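PDB 5LGD: PfEMP1 variant 1 of strain MC from Plasmodium falciparum, which probably binds receptors on the host cell surface, this chain being one mainly helical, disulfide-bonded domain of the Duffy-binding-like clan within a much longer protein. Local coordinates for residues K47-F52 and K161-D166; K24-H29 and L149-K154; N8-M13 and G64-H69; W14-L19 and E97-T102. All coordinates share one frame; numbering follows the deposited sequence.

Contact 1 (K47-F52 and K161-D166); sequences KKCISF and KTHTDD. Unlike the reference sequence in segment 47-52: Ser-51 (reference Cys).
At one end of a disulfide-stapled three-helix bundle, Lys-47 and Cys-49, near the start of helix 45-70, meet His-163 and Asp-166 in the turn that follows helix 144-162. The covalent link is supplied by Cys-49 SG, which pairs with Cys-159 one turn before the end of helix 144-162. Having SG anti to its own carbonyl carbon (chi1 -59°), Cys-49 carries the sulfur alongside the His-163 side chain, with SG 3.8 Å from CD2 and 4.0 Å from CB. The sulfur approaches the imidazole obliquely. His-163 is the first residue to leave helical geometry; its ring is buried, with ND1 hydrogen-bonded to Ile-42 N and NE2 weakly to Cys-32 O, and the methyl CG2 of Thr-162 lies over one face. Beyond it the chain comes back to helix 45-70, Asp-166 also forming a backbone hydrogen bond with Gly-44, and the Asp-166 side chain adds a polar tie to the first turn. Its negative charge probably suits this helix start, where first-turn N-H groups have no acceptor within the helix. Lys-47 N donates to Asp-166 OD1 at 3.1 Å and 165°, arriving on the syn side, 22° out of the carboxylate plane.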
# COMPACT_ATOMS: atom_id res chain seq x y z
N LYS B 47 20.14 -32.26 -45.80
CA LYS B 47 19.63 -30.93 -46.18
C LYS B 47 18.80 -30.36 -45.04
O LYS B 47 19.07 -29.25 -44.58
CB LYS B 47 18.79 -31.05 -47.48
CG LYS B 47 18.29 -29.72 -48.04
CD LYS B 47 17.34 -29.92 -49.22
CE LYS B 47 15.96 -29.35 -48.95
NZ LYS B 47 15.07 -29.48 -50.13
N LYS B 48 17.83 -31.17 -44.53
CA LYS B 48 16.95 -30.81 -43.43
C LYS B 48 17.68 -30.61 -42.10
O LYS B 48 17.30 -29.70 -41.37
CB LYS B 48 15.78 -31.81 -43.31
CG LYS B 48 14.49 -31.27 -43.91
CD LYS B 48 14.30 -31.66 -45.35
CE LYS B 48 13.34 -30.71 -46.03
NZ LYS B 48 12.67 -31.33 -47.20
N CYS B 49 18.75 -31.39 -41.81
CA CYS B 49 19.55 -31.19 -40.59
C CYS B 49 20.27 -29.82 -40.64
O CYS B 49 20.48 -29.18 -39.61
CB CYS B 49 20.54 -32.32 -40.37
SG CYS B 49 19.79 -33.96 -40.22
N ILE B 50 20.66 -29.38 -41.86
CA ILE B 50 21.34 -28.10 -42.08
C ILE B 50 20.37 -26.93 -41.86
O ILE B 50 20.74 -25.97 -41.17
CB ILE B 50 22.10 -28.07 -43.44
CG1 ILE B 50 23.22 -29.12 -43.45
CG2 ILE B 50 22.66 -26.67 -43.74
CD1 ILE B 50 23.71 -29.51 -44.74
N SER B 51 19.15 -27.00 -42.43
CA SER B 51 18.09 -25.98 -42.27
C SER B 51 17.69 -25.84 -40.80
O SER B 51 17.50 -24.72 -40.31
CB SER B 51 16.85 -26.34 -43.09
OG SER B 51 17.16 -26.42 -44.47
N PHE B 52 17.56 -27.00 -40.10
CA PHE B 52 17.25 -27.07 -38.68
C PHE B 52 18.44 -26.43 -37.90
O PHE B 52 18.20 -25.59 -37.05
CB PHE B 52 16.95 -28.50 -38.23
CG PHE B 52 16.77 -28.65 -36.74
CD1 PHE B 52 15.83 -27.88 -36.05
CD2 PHE B 52 17.49 -29.60 -36.03
CE1 PHE B 52 15.67 -28.02 -34.67
CE2 PHE B 52 17.32 -29.74 -34.64
CZ PHE B 52 16.42 -28.94 -33.98
N LYS B 161 25.48 -36.00 -37.75
CA LYS B 161 26.37 -37.14 -37.51
C LYS B 161 25.75 -38.45 -38.02
O LYS B 161 26.47 -39.35 -38.42
CB LYS B 161 26.79 -37.24 -36.03
CG LYS B 161 27.93 -36.29 -35.68
CD LYS B 161 27.91 -35.88 -34.21
CE LYS B 161 28.89 -34.76 -33.94
NZ LYS B 161 28.92 -34.37 -32.51
N THR B 162 24.40 -38.52 -38.02
CA THR B 162 23.64 -39.67 -38.52
C THR B 162 23.39 -39.49 -40.03
O THR B 162 23.79 -40.34 -40.83
CB THR B 162 22.31 -39.83 -37.74
OG1 THR B 162 22.53 -39.78 -36.32
CG2 THR B 162 21.56 -41.09 -38.11
N HIS B 163 22.74 -38.37 -40.40
CA HIS B 163 22.41 -38.05 -41.78
C HIS B 163 23.50 -37.20 -42.41
O HIS B 163 23.23 -36.07 -42.81
CB HIS B 163 21.05 -37.35 -41.85
CG HIS B 163 19.96 -38.06 -41.11
ND1 HIS B 163 19.41 -39.24 -41.59
CD2 HIS B 163 19.33 -37.72 -39.97
CE1 HIS B 163 18.48 -39.57 -40.72
NE2 HIS B 163 18.39 -38.68 -39.73
N THR B 164 24.73 -37.75 -42.49
CA THR B 164 25.97 -37.15 -43.02
C THR B 164 25.94 -36.80 -44.52
O THR B 164 26.66 -35.90 -44.97
CB THR B 164 27.16 -38.13 -42.80
OG1 THR B 164 26.78 -39.45 -43.21
CG2 THR B 164 27.66 -38.15 -41.36
N ASP B 165 25.15 -37.56 -45.29
CA ASP B 165 25.03 -37.42 -46.74
C ASP B 165 23.57 -37.56 -47.19
O ASP B 165 22.80 -38.34 -46.59
CB ASP B 165 25.91 -38.47 -47.44
CG ASP B 165 26.37 -38.07 -48.82
OD1 ASP B 165 27.33 -37.25 -48.91
OD2 ASP B 165 25.80 -38.58 -49.81
N ASP B 166 23.17 -36.81 -48.24
CA ASP B 166 21.81 -36.86 -48.77
C ASP B 166 21.51 -38.21 -49.41
O ASP B 166 20.38 -38.66 -49.33
CB ASP B 166 21.49 -35.67 -49.69
CG ASP B 166 21.02 -34.43 -48.94
OD1 ASP B 166 20.32 -34.58 -47.90
OD2 ASP B 166 21.27 -33.31 -49.44

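Contact 2 (K24-H29 and L149-K154); sequences KWRDEH and LQHEQK
Arg-26 of helix 7-29 and Glu-152 of helix 144-162 reach toward each other from opposite directions and form the salt bridge that carries this contact. Along 24-29, Trp-25 comes just before it, pointing its CB toward helix 144-162 yet using its indole elsewhere: the rings of Phe-52 and Trp-55 of helix 45-70 meet it, the latter edge-to-face. Arg-26 follows. Its chain bends at chi2 (83°) and then runs straight, so that the guanidinium is presented end-on, NH1 and NH2 foremost. Glu-152 also bends at chi2 (-62°), which swings its carboxylate round to face the arginine. Each nitrogen takes one oxygen. NH1 to OE1 measures 2.9 Å and is almost straight at 172°, lying in the guanidinium plane and using the syn lone pair of OE1. NH2 to OE2 is equally short at 2.9 Å but more bent, with the partner tilted from the guanidinium plane. The two flat groups remain nearly coplanar, and the paired bonds fix the rotation of both. Ser-22 braces the pair, its OG bonding Glu-152 OE1 and its O accepting from Arg-26 NH1. His-151 stands beside the bridge, with NE2 4.5 Å from Arg-26 NH2, which lies near the plane of its ring; no bond forms. Farther on, His-29 turns to Lys-48 of helix 45-70. This is a bidentate, end-on arginine-carboxylate salt bridge, set partly buried between two helices that run in roughly the same direction within a three-helix bundle.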
# COMPACT_ATOMS: atom_id res chain seq x y z
N LYS B 24 7.27 -28.21 -34.82
CA LYS B 24 6.99 -28.37 -36.25
C LYS B 24 8.16 -29.01 -37.01
O LYS B 24 7.93 -29.57 -38.07
CB LYS B 24 6.57 -27.04 -36.90
CG LYS B 24 5.12 -26.67 -36.66
CD LYS B 24 4.94 -25.18 -36.92
CE LYS B 24 3.63 -24.86 -37.59
NZ LYS B 24 2.48 -24.87 -36.64
N TRP B 25 9.41 -28.93 -36.45
CA TRP B 25 10.58 -29.58 -37.06
C TRP B 25 10.41 -31.09 -37.00
O TRP B 25 10.71 -31.77 -37.97
CB TRP B 25 11.88 -29.15 -36.39
CG TRP B 25 12.43 -27.88 -36.97
CD1 TRP B 25 12.49 -26.66 -36.37
CD2 TRP B 25 12.99 -27.71 -38.29
NE1 TRP B 25 13.06 -25.74 -37.23
CE2 TRP B 25 13.35 -26.36 -38.42
CE3 TRP B 25 13.19 -28.58 -39.38
CZ2 TRP B 25 13.96 -25.85 -39.58
CZ3 TRP B 25 13.79 -28.08 -40.53
CH2 TRP B 25 14.13 -26.72 -40.64
N ARG B 26 9.83 -31.59 -35.91
CA ARG B 26 9.54 -33.00 -35.73
C ARG B 26 8.28 -33.41 -36.47
O ARG B 26 8.29 -34.45 -37.12
CB ARG B 26 9.48 -33.38 -34.25
CG ARG B 26 10.87 -33.44 -33.59
CD ARG B 26 11.36 -32.07 -33.14
NE ARG B 26 12.56 -32.18 -32.33
CZ ARG B 26 13.34 -31.16 -31.99
NH1 ARG B 26 13.07 -29.94 -32.45
NH2 ARG B 26 14.41 -31.36 -31.24
N ASP B 27 7.23 -32.57 -36.46
CA ASP B 27 5.95 -32.84 -37.16
C ASP B 27 6.13 -32.96 -38.69
O ASP B 27 5.51 -33.81 -39.33
CB ASP B 27 4.96 -31.70 -36.87
CG ASP B 27 4.32 -31.77 -35.50
OD1 ASP B 27 4.78 -32.60 -34.66
OD2 ASP B 27 3.35 -31.01 -35.26
N GLU B 28 7.03 -32.12 -39.24
CA GLU B 28 7.34 -32.09 -40.67
C GLU B 28 8.54 -32.98 -41.07
O GLU B 28 8.46 -33.70 -42.07
CB GLU B 28 7.52 -30.63 -41.16
CG GLU B 28 6.20 -29.92 -41.39
CD GLU B 28 6.23 -28.41 -41.33
OE1 GLU B 28 5.47 -27.82 -40.53
OE2 GLU B 28 7.00 -27.80 -42.12
N HIS B 29 9.65 -32.93 -40.29
CA HIS B 29 10.88 -33.66 -40.62
C HIS B 29 11.39 -34.55 -39.48
O HIS B 29 12.61 -34.67 -39.28
CB HIS B 29 11.97 -32.69 -41.12
CG HIS B 29 11.42 -31.62 -42.00
ND1 HIS B 29 11.10 -31.87 -43.31
CD2 HIS B 29 11.10 -30.34 -41.70
CE1 HIS B 29 10.62 -30.73 -43.79
NE2 HIS B 29 10.60 -29.78 -42.85
N LEU B 149 17.50 -23.85 -26.68
CA LEU B 149 18.32 -23.56 -27.86
C LEU B 149 19.67 -24.31 -27.83
O LEU B 149 20.15 -24.71 -28.89
CB LEU B 149 18.49 -22.06 -28.12
CG LEU B 149 17.22 -21.31 -28.60
CD1 LEU B 149 17.47 -19.80 -28.64
CD2 LEU B 149 16.71 -21.85 -29.97
N GLN B 150 20.21 -24.59 -26.63
CA GLN B 150 21.45 -25.37 -26.46
C GLN B 150 21.15 -26.83 -26.85
O GLN B 150 21.91 -27.43 -27.62
CB GLN B 150 21.95 -25.28 -25.00
CG GLN B 150 23.01 -24.20 -24.79
CD GLN B 150 22.81 -23.30 -23.59
OE1 GLN B 150 22.45 -23.73 -22.48
NE2 GLN B 150 23.14 -22.03 -23.77
N HIS B 151 20.01 -27.37 -26.35
CA HIS B 151 19.55 -28.73 -26.65
C HIS B 151 19.35 -28.90 -28.16
O HIS B 151 19.72 -29.94 -28.72
CB HIS B 151 18.25 -29.04 -25.89
CG HIS B 151 17.59 -30.32 -26.32
ND1 HIS B 151 17.95 -31.53 -25.76
CD2 HIS B 151 16.66 -30.53 -27.28
CE1 HIS B 151 17.21 -32.43 -26.38
NE2 HIS B 151 16.42 -31.88 -27.30
N GLU B 152 18.78 -27.88 -28.81
CA GLU B 152 18.51 -27.84 -30.24
C GLU B 152 19.79 -27.91 -31.05
O GLU B 152 19.82 -28.58 -32.08
CB GLU B 152 17.65 -26.61 -30.61
CG GLU B 152 16.22 -26.67 -30.08
CD GLU B 152 15.36 -27.81 -30.59
OE1 GLU B 152 14.61 -27.59 -31.56
OE2 GLU B 152 15.36 -28.90 -29.95
N GLN B 153 20.84 -27.23 -30.58
CA GLN B 153 22.16 -27.22 -31.20
C GLN B 153 22.78 -28.63 -31.17
O GLN B 153 23.46 -29.01 -32.12
CB GLN B 153 23.06 -26.21 -30.49
CG GLN B 153 24.30 -25.81 -31.28
CD GLN B 153 23.97 -24.86 -32.41
OE1 GLN B 153 23.78 -23.65 -32.19
NE2 GLN B 153 23.92 -25.37 -33.63
N LYS B 154 22.54 -29.39 -30.08
CA LYS B 154 23.01 -30.77 -29.89
C LYS B 154 22.23 -31.74 -30.74
O LYS B 154 22.84 -32.69 -31.23
CB LYS B 154 23.00 -31.17 -28.41
CG LYS B 154 24.13 -30.53 -27.61
CD LYS B 154 23.74 -30.24 -26.16
CE LYS B 154 24.76 -29.36 -25.46
NZ LYS B 154 24.41 -29.12 -24.03

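Contact 3 (N8-M13 and G64-H69); sequences NAFFWM and GKIKDH
Ile-66 projects from segment 64-69 into the angle between two phenylalanine rings of segment 8-13 and gives each a different branch. Its longer branch goes to Phe-10, the two side chains crossing at about a right angle: CD1 lies 3.6 Å from Phe-10 CE2, beside the ring edge and near its plane. The shorter branch goes to Phe-11: Ile-66 CG2 lies 3.7 Å from Phe-11 CD2, approaching the ring obliquely. Both rings have CG anti to the backbone N (chi1 -179° for Phe-10, -178° for Phe-11), and their neighbouring places on the helix splay them round the isoleucine. The contact joins the first helix of the three-helix bundle to the second, which runs the other way, at the end of the bundle where 7-29 begins and 45-70 ends. On its CD1 side Phe-11 leans on its neighbour: CD1 sits 3.5 Å above the plane of the Trp-12 indole, over the centre. Leu-86 of helix 82-90 packs on Phe-11, and an aromatic side chain of another protein chain meets its ring edge-to-face, placing this buried core beside the interface of the complex. From the backbone side, Ile-66 O is hydrogen-bonded to Tyr-7 OH.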
# COMPACT_ATOMS: atom_id res chain seq x y z
N ASN B 8 6.23 -6.35 -24.63
CA ASN B 8 5.55 -7.43 -23.90
C ASN B 8 4.83 -8.37 -24.87
O ASN B 8 5.10 -9.56 -24.85
CB ASN B 8 4.61 -6.89 -22.82
CG ASN B 8 3.96 -7.97 -21.96
OD1 ASN B 8 2.82 -8.42 -22.21
ND2 ASN B 8 4.68 -8.43 -20.94
N ALA B 9 4.02 -7.82 -25.79
CA ALA B 9 3.30 -8.59 -26.82
C ALA B 9 4.26 -9.37 -27.72
O ALA B 9 4.03 -10.55 -27.98
CB ALA B 9 2.45 -7.66 -27.67
N PHE B 10 5.34 -8.68 -28.20
CA PHE B 10 6.32 -9.30 -29.07
C PHE B 10 7.05 -10.45 -28.40
O PHE B 10 7.19 -11.52 -28.99
CB PHE B 10 7.32 -8.26 -29.62
CG PHE B 10 8.33 -8.87 -30.54
CD1 PHE B 10 8.04 -9.08 -31.88
CD2 PHE B 10 9.58 -9.27 -30.06
CE1 PHE B 10 8.97 -9.70 -32.72
CE2 PHE B 10 10.52 -9.84 -30.91
CZ PHE B 10 10.20 -10.09 -32.22
N PHE B 11 7.54 -10.20 -27.17
CA PHE B 11 8.26 -11.16 -26.33
C PHE B 11 7.56 -12.54 -26.27
O PHE B 11 8.19 -13.57 -26.54
CB PHE B 11 8.48 -10.57 -24.91
CG PHE B 11 9.25 -11.46 -23.96
CD1 PHE B 11 8.62 -12.50 -23.28
CD2 PHE B 11 10.61 -11.28 -23.77
CE1 PHE B 11 9.35 -13.35 -22.43
CE2 PHE B 11 11.33 -12.09 -22.88
CZ PHE B 11 10.71 -13.14 -22.25
N TRP B 12 6.27 -12.56 -25.93
CA TRP B 12 5.51 -13.79 -25.78
C TRP B 12 5.17 -14.45 -27.08
O TRP B 12 5.27 -15.67 -27.17
CB TRP B 12 4.28 -13.55 -24.90
CG TRP B 12 4.73 -13.26 -23.51
CD1 TRP B 12 4.71 -12.06 -22.87
CD2 TRP B 12 5.44 -14.17 -22.66
NE1 TRP B 12 5.29 -12.18 -21.63
CE2 TRP B 12 5.73 -13.47 -21.46
CE3 TRP B 12 5.79 -15.52 -22.75
CZ2 TRP B 12 6.37 -14.07 -20.39
CZ3 TRP B 12 6.43 -16.11 -21.69
CH2 TRP B 12 6.71 -15.39 -20.52
N MET B 13 4.90 -13.66 -28.11
CA MET B 13 4.66 -14.14 -29.46
C MET B 13 5.90 -14.88 -30.00
O MET B 13 5.75 -15.93 -30.63
CB MET B 13 4.35 -12.94 -30.38
CG MET B 13 3.78 -13.35 -31.72
SD MET B 13 4.39 -12.32 -33.07
CE MET B 13 6.19 -12.58 -32.93
N GLY B 64 19.15 -13.31 -28.27
CA GLY B 64 20.17 -12.43 -27.71
C GLY B 64 19.72 -10.98 -27.72
O GLY B 64 19.86 -10.27 -26.71
N LYS B 65 19.14 -10.55 -28.86
CA LYS B 65 18.61 -9.19 -29.07
C LYS B 65 17.40 -8.91 -28.14
O LYS B 65 17.30 -7.82 -27.58
CB LYS B 65 18.25 -8.98 -30.56
CG LYS B 65 19.45 -8.67 -31.48
CD LYS B 65 19.17 -9.16 -32.90
CE LYS B 65 20.41 -9.24 -33.79
NZ LYS B 65 20.62 -8.00 -34.60
N ILE B 66 16.50 -9.90 -27.97
CA ILE B 66 15.32 -9.80 -27.11
C ILE B 66 15.76 -9.69 -25.65
O ILE B 66 15.25 -8.82 -24.94
CB ILE B 66 14.34 -10.96 -27.39
CG1 ILE B 66 13.78 -10.80 -28.81
CG2 ILE B 66 13.21 -11.00 -26.37
CD1 ILE B 66 13.03 -11.96 -29.40
N LYS B 67 16.76 -10.51 -25.21
CA LYS B 67 17.28 -10.47 -23.83
C LYS B 67 17.90 -9.12 -23.53
O LYS B 67 17.76 -8.62 -22.42
CB LYS B 67 18.29 -11.58 -23.55
CG LYS B 67 17.66 -12.98 -23.44
CD LYS B 67 18.68 -13.98 -22.90
CE LYS B 67 19.72 -14.41 -23.93
NZ LYS B 67 20.79 -15.24 -23.33
N ASP B 68 18.57 -8.54 -24.54
CA ASP B 68 19.23 -7.24 -24.46
C ASP B 68 18.24 -6.11 -24.20
O ASP B 68 18.53 -5.26 -23.36
CB ASP B 68 20.10 -6.99 -25.71
CG ASP B 68 21.47 -7.64 -25.61
OD1 ASP B 68 22.07 -7.62 -24.51
OD2 ASP B 68 21.96 -8.13 -26.66
N HIS B 69 17.05 -6.13 -24.84
CA HIS B 69 16.04 -5.09 -24.58
C HIS B 69 15.40 -5.30 -23.20
O HIS B 69 15.06 -4.32 -22.54
CB HIS B 69 14.96 -5.04 -25.68
CG HIS B 69 14.17 -3.76 -25.64
ND1 HIS B 69 12.87 -3.73 -25.21
CD2 HIS B 69 14.58 -2.50 -25.90
CE1 HIS B 69 12.50 -2.46 -25.24
NE2 HIS B 69 13.50 -1.68 -25.64

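Contact 4 (W14-L19 and E97-T102); sequences WVHDML and EIIQDT
Apolar packing centres on Ile-99, whose two branches are shared among three residues of segment 14-19. Its CD1 meets Leu-19 CD1 at 3.7 Å and lies 4.2 Å from Val-15 CG1, while its CG2 turns to His-16. Because CG1 stands anti to the carbonyl carbon of Ile-99 (chi1 -68°), the ethyl arm extends toward the Val-15 and Leu-19 methyls, which lie one turn apart. Ile-109 and Ile-112 of helix 106-118 continue the apolar layer beyond Ile-99 and Leu-19. The ring contact is made at an edge: Ile-99 CG2 sits 3.7 Å from His-16 CD2, near the imidazole plane, and Tyr-103 stacks on the ring. Polar bonds hold the imidazole from its nitrogens. His-16 ND1 donates to Asp-17 OD1 at 2.9 Å and 162°, the oxygen lying close to the ring plane, and NE2 is hydrogen-bonded to Glu-108 OE1. These two bonds fix the rotation of a buried ring, and the two carboxylates would probably favour its positively charged form. The axes of the two segments pass 10.9 Å apart at 99°, a nearly perpendicular helix crossing by which helix 92-103 is laid across the long first helix of the three-helix bundle.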
# COMPACT_ATOMS: atom_id res chain seq x y z
N TRP B 14 7.09 -14.32 -29.80
CA TRP B 14 8.36 -14.88 -30.28
C TRP B 14 8.63 -16.21 -29.58
O TRP B 14 8.94 -17.20 -30.25
CB TRP B 14 9.52 -13.89 -30.10
CG TRP B 14 10.82 -14.40 -30.63
CD1 TRP B 14 11.38 -14.09 -31.84
CD2 TRP B 14 11.73 -15.30 -29.98
NE1 TRP B 14 12.57 -14.77 -31.99
CE2 TRP B 14 12.80 -15.53 -30.87
CE3 TRP B 14 11.74 -15.96 -28.74
CZ2 TRP B 14 13.85 -16.40 -30.57
CZ3 TRP B 14 12.79 -16.81 -28.44
CH2 TRP B 14 13.83 -17.01 -29.34
N VAL B 15 8.52 -16.22 -28.24
CA VAL B 15 8.67 -17.39 -27.36
C VAL B 15 7.70 -18.50 -27.82
O VAL B 15 8.12 -19.63 -28.06
CB VAL B 15 8.49 -16.99 -25.87
CG1 VAL B 15 8.26 -18.22 -24.99
CG2 VAL B 15 9.70 -16.20 -25.37
N HIS B 16 6.41 -18.16 -27.97
CA HIS B 16 5.40 -19.09 -28.43
C HIS B 16 5.74 -19.69 -29.82
O HIS B 16 5.75 -20.92 -29.99
CB HIS B 16 4.03 -18.38 -28.47
CG HIS B 16 2.97 -19.18 -29.14
ND1 HIS B 16 2.69 -19.01 -30.49
CD2 HIS B 16 2.18 -20.15 -28.65
CE1 HIS B 16 1.73 -19.87 -30.76
NE2 HIS B 16 1.38 -20.57 -29.68
N ASP B 17 5.98 -18.82 -30.81
CA ASP B 17 6.31 -19.23 -32.18
C ASP B 17 7.63 -20.03 -32.26
O ASP B 17 7.71 -20.94 -33.08
CB ASP B 17 6.37 -18.01 -33.12
CG ASP B 17 5.07 -17.23 -33.25
OD1 ASP B 17 4.04 -17.65 -32.65
OD2 ASP B 17 5.08 -16.19 -33.92
N MET B 18 8.63 -19.74 -31.41
CA MET B 18 9.85 -20.54 -31.50
C MET B 18 9.59 -21.96 -30.94
O MET B 18 10.01 -22.95 -31.57
CB MET B 18 11.09 -19.82 -30.93
CG MET B 18 11.44 -20.13 -29.50
SD MET B 18 12.45 -21.62 -29.42
CE MET B 18 12.74 -21.65 -27.73
N LEU B 19 8.79 -22.08 -29.87
CA LEU B 19 8.43 -23.36 -29.25
C LEU B 19 7.64 -24.23 -30.20
O LEU B 19 7.87 -25.44 -30.28
CB LEU B 19 7.66 -23.14 -27.94
CG LEU B 19 8.49 -22.53 -26.78
CD1 LEU B 19 7.63 -22.26 -25.56
CD2 LEU B 19 9.63 -23.43 -26.39
N GLU B 97 1.96 -21.57 -18.18
CA GLU B 97 0.78 -20.83 -17.75
C GLU B 97 0.53 -19.57 -18.63
O GLU B 97 -0.60 -19.30 -19.01
CB GLU B 97 0.99 -20.31 -16.35
CG GLU B 97 0.31 -21.05 -15.24
CD GLU B 97 0.61 -20.30 -13.97
OE1 GLU B 97 1.04 -20.96 -12.99
OE2 GLU B 97 0.52 -19.05 -13.98
N ILE B 98 1.59 -18.77 -18.87
CA ILE B 98 1.49 -17.52 -19.63
C ILE B 98 1.08 -17.82 -21.08
O ILE B 98 0.12 -17.23 -21.57
CB ILE B 98 2.79 -16.69 -19.51
CG1 ILE B 98 2.91 -16.12 -18.07
CG2 ILE B 98 2.89 -15.57 -20.58
CD1 ILE B 98 4.28 -15.56 -17.73
N ILE B 99 1.72 -18.81 -21.69
CA ILE B 99 1.38 -19.24 -23.07
C ILE B 99 -0.05 -19.64 -23.16
O ILE B 99 -0.73 -19.13 -24.04
CB ILE B 99 2.35 -20.28 -23.65
CG1 ILE B 99 3.73 -19.59 -23.87
CG2 ILE B 99 1.82 -20.83 -25.00
CD1 ILE B 99 4.80 -20.48 -24.00
N GLN B 100 -0.55 -20.49 -22.23
CA GLN B 100 -1.94 -20.92 -22.24
C GLN B 100 -2.93 -19.78 -22.04
O GLN B 100 -3.95 -19.76 -22.71
CB GLN B 100 -2.24 -22.07 -21.27
CG GLN B 100 -3.53 -22.74 -21.69
CD GLN B 100 -3.88 -23.99 -20.96
OE1 GLN B 100 -3.02 -24.73 -20.48
NE2 GLN B 100 -5.18 -24.28 -20.92
N ASP B 101 -2.66 -18.86 -21.12
CA ASP B 101 -3.50 -17.69 -20.83
C ASP B 101 -3.61 -16.77 -22.07
O ASP B 101 -4.66 -16.19 -22.30
CB ASP B 101 -2.89 -16.88 -19.67
CG ASP B 101 -3.07 -17.47 -18.28
OD1 ASP B 101 -3.70 -18.56 -18.18
OD2 ASP B 101 -2.58 -16.86 -17.31
N THR B 102 -2.53 -16.67 -22.85
CA THR B 102 -2.44 -15.85 -24.05
C THR B 102 -3.06 -16.51 -25.28
O THR B 102 -3.74 -15.84 -26.04
CB THR B 102 -0.97 -15.46 -24.26
OG1 THR B 102 -0.45 -14.91 -23.05
CG2 THR B 102 -0.78 -14.45 -25.40

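In the fold
Helices 7-29, 45-70 and 144-162 form the bundle, the middle one running against the other two, and contacts 1, 2 and 3 join them in pairs. Contact 4 attaches helix 92-103 to the first. Contacts 1 and 3 lie on opposite sides of the chain's centre, about 30 Å between their centres, at the two ends of helix 45-70. Contacts 1 and 2 touch through Phe-52, with centres about 12 Å apart; contacts 3 and 4, equally spaced, touch where Ile-66 meets Trp-14. Helix 7-29 carries segments 8-13, 14-19 and 24-29 in succession. All pairs interleave along the sequence, so distant parts are tied into one domain, whose contact 3 and 4 end adjoins the other protein.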